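PDB 4Z0V: 2',5'-phosphodiesterase 12 from Homo sapiens, which belongs to the endonuclease/exonuclease/phosphatase family and joins a domain of that fold to an N-terminal domain of the E-set clan. Local coordinates for residues A[66-71]-A[75-80]. Sequence-based numbering, arbitrary orientation.
Sequences YTPSNA and LRLKLH
Leu77 sets its two methyl groups against the CD2-CE2 bond of the Tyr66 ring, CD1 at 3.8 Å from Tyr66 CD2 and CD2 at 3.9 Å from Tyr66 CE2. The leucine meets the ring obliquely, and the two side chains run at about a right angle to each other. With CG of Tyr66 anti to the backbone N (chi1 179°) and the bond to CB directed at the strand, the CD2-CE2 side of the ring reaches Leu77. The same Leu77 CD1 also faces the proline ring two residues on, lying 4.1 Å from Pro68 CG, so one methyl is shared by two rings of the preceding loop. No hydrogen bond links 66-71 with 75-80, and Pro68 CA and Leu77 CA are 9.0 Å apart; the backbones do not pair, and apolar side chains make the contact. It packs a loop against the antiparallel sheet of the N-terminal domain, whose sequence family is placed in the E-set clan; the loop follows strand 56-58 and passes over one side of strand 77-82 before the chain enters it. Leu77 also touches Lys45 of the adjacent strand 40-46, and the Tyr66 ring meets that of Trp43. At its polar end the tyrosine is held by a hydrogen bond between OH and Asp72 OD2, and the same carboxylate oxygen also accepts a hydrogen bond from the backbone N of Ser69, tying the ring to the turn beyond it. Where the loop swings round into the strand, buried Leu75 reaches solvent-exposed Ala71, its CD1 4.2 Å from Ala71 O.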
loop_
_atom_site.group_PDB
_atom_site.type_symbol
_atom_site.label_atom_id
_atom_site.label_comp_id
_atom_site.label_asym_id
_atom_site.label_seq_id
_atom_site.Cartn_x
_atom_site.Cartn_y
_atom_site.Cartn_z
ATOM N N TYR A 66 8.906 -18.219 8.182
ATOM C CA TYR A 66 9.949 -19.126 7.694
ATOM C C TYR A 66 10.206 -18.808 6.240
ATOM O O TYR A 66 9.254 -18.779 5.472
ATOM C CB TYR A 66 9.481 -20.593 7.850
ATOM C CG TYR A 66 10.485 -21.603 7.352
ATOM C CD1 TYR A 66 11.582 -21.965 8.130
ATOM C CD2 TYR A 66 10.361 -22.176 6.088
ATOM C CE1 TYR A 66 12.546 -22.855 7.652
ATOM C CE2 TYR A 66 11.283 -23.121 5.626
ATOM C CZ TYR A 66 12.393 -23.428 6.398
ATOM O OH TYR A 66 13.311 -24.353 5.963
ATOM N N THR A 67 11.477 -18.651 5.836
ATOM C CA THR A 67 11.827 -18.428 4.424
ATOM C C THR A 67 12.498 -19.713 3.932
ATOM O O THR A 67 13.627 -20.020 4.342
ATOM C CB THR A 67 12.708 -17.174 4.223
ATOM O OG1 THR A 67 12.051 -16.067 4.806
ATOM C CG2 THR A 67 12.931 -16.849 2.748
ATOM N N PRO A 68 11.835 -20.498 3.068
ATOM C CA PRO A 68 12.459 -21.759 2.621
ATOM C C PRO A 68 13.704 -21.518 1.794
ATOM O O PRO A 68 13.818 -20.477 1.142
ATOM C CB PRO A 68 11.372 -22.423 1.755
ATOM C CG PRO A 68 10.115 -21.671 2.028
ATOM C CD PRO A 68 10.509 -20.304 2.449
ATOM N N SER A 69 14.624 -22.470 1.818
ATOM C CA SER A 69 15.837 -22.364 0.998
ATOM C C SER A 69 15.611 -23.149 -0.300
ATOM O O SER A 69 14.591 -23.835 -0.421
ATOM C CB SER A 69 17.026 -22.931 1.765
ATOM O OG SER A 69 16.903 -24.336 1.862
ATOM N N ASN A 70 16.594 -23.143 -1.228
ATOM C CA ASN A 70 16.492 -23.953 -2.436
ATOM C C ASN A 70 16.563 -25.437 -2.091
ATOM O O ASN A 70 15.958 -26.235 -2.790
ATOM C CB ASN A 70 17.582 -23.577 -3.451
ATOM C CG ASN A 70 17.359 -22.245 -4.118
ATOM O OD1 ASN A 70 16.260 -21.680 -4.095
ATOM N ND2 ASN A 70 18.408 -21.706 -4.724
ATOM N N ALA A 71 17.192 -25.791 -0.955
ATOM C CA ALA A 71 17.282 -27.173 -0.494
ATOM C C ALA A 71 15.912 -27.721 -0.065
ATOM O O ALA A 71 15.744 -28.935 0.028
ATOM C CB ALA A 71 18.259 -27.278 0.667
ATOM N N LEU A 75 9.761 -30.297 -0.712
ATOM C CA LEU A 75 9.349 -30.694 0.641
ATOM C C LEU A 75 8.109 -29.910 1.104
ATOM O O LEU A 75 7.981 -28.723 0.791
ATOM C CB LEU A 75 10.474 -30.437 1.671
ATOM C CG LEU A 75 11.865 -31.042 1.411
ATOM C CD1 LEU A 75 12.853 -30.593 2.524
ATOM C CD2 LEU A 75 11.817 -32.583 1.425
ATOM N N ARG A 76 7.258 -30.543 1.917
ATOM C CA ARG A 76 6.174 -29.850 2.595
ATOM C C ARG A 76 6.764 -29.279 3.888
ATOM O O ARG A 76 7.823 -29.729 4.344
ATOM C CB ARG A 76 5.002 -30.797 2.900
ATOM C CG ARG A 76 4.329 -31.248 1.584
ATOM C CD ARG A 76 2.902 -31.723 1.731
ATOM N NE ARG A 76 2.813 -33.012 2.419
ATOM C CZ ARG A 76 2.277 -33.194 3.622
ATOM N NH1 ARG A 76 2.239 -34.407 4.158
ATOM N NH2 ARG A 76 1.770 -32.170 4.296
ATOM N N LEU A 77 6.080 -28.312 4.479
ATOM C CA LEU A 77 6.526 -27.699 5.737
ATOM C C LEU A 77 5.459 -27.882 6.774
ATOM O O LEU A 77 4.297 -28.104 6.445
ATOM C CB LEU A 77 6.776 -26.176 5.495
ATOM C CG LEU A 77 7.745 -25.795 4.375
ATOM C CD1 LEU A 77 7.754 -24.232 4.201
ATOM C CD2 LEU A 77 9.171 -26.300 4.677
ATOM N N LYS A 78 5.831 -27.775 8.039
ATOM C CA LYS A 78 4.845 -27.876 9.097
ATOM C C LYS A 78 5.183 -26.831 10.151
ATOM O O LYS A 78 6.353 -26.672 10.495
ATOM C CB LYS A 78 4.883 -29.301 9.714
ATOM C CG LYS A 78 3.879 -29.486 10.871
ATOM C CD LYS A 78 3.749 -30.927 11.323
ATOM C CE LYS A 78 4.753 -31.302 12.374
ATOM N NZ LYS A 78 4.357 -32.558 13.046
ATOM N N LEU A 79 4.169 -26.131 10.654
ATOM C CA LEU A 79 4.376 -25.163 11.735
ATOM C C LEU A 79 3.723 -25.682 12.993
ATOM O O LEU A 79 2.553 -26.067 12.957
ATOM C CB LEU A 79 3.789 -23.766 11.384
ATOM C CG LEU A 79 3.725 -22.716 12.553
ATOM C CD1 LEU A 79 5.124 -22.310 13.032
ATOM C CD2 LEU A 79 2.904 -21.472 12.139
ATOM N N HIS A 80 4.482 -25.686 14.095
ATOM C CA HIS A 80 3.976 -25.929 15.433
ATOM C C HIS A 80 3.841 -24.588 16.091
ATOM O O HIS A 80 4.819 -23.838 16.121
ATOM C CB HIS A 80 4.926 -26.805 16.284
ATOM C CG HIS A 80 4.542 -26.836 17.745
ATOM N ND1 HIS A 80 4.816 -25.762 18.603
ATOM C CD2 HIS A 80 3.862 -27.777 18.437
ATOM C CE1 HIS A 80 4.310 -26.099 19.779
ATOM N NE2 HIS A 80 3.748 -27.316 19.736
#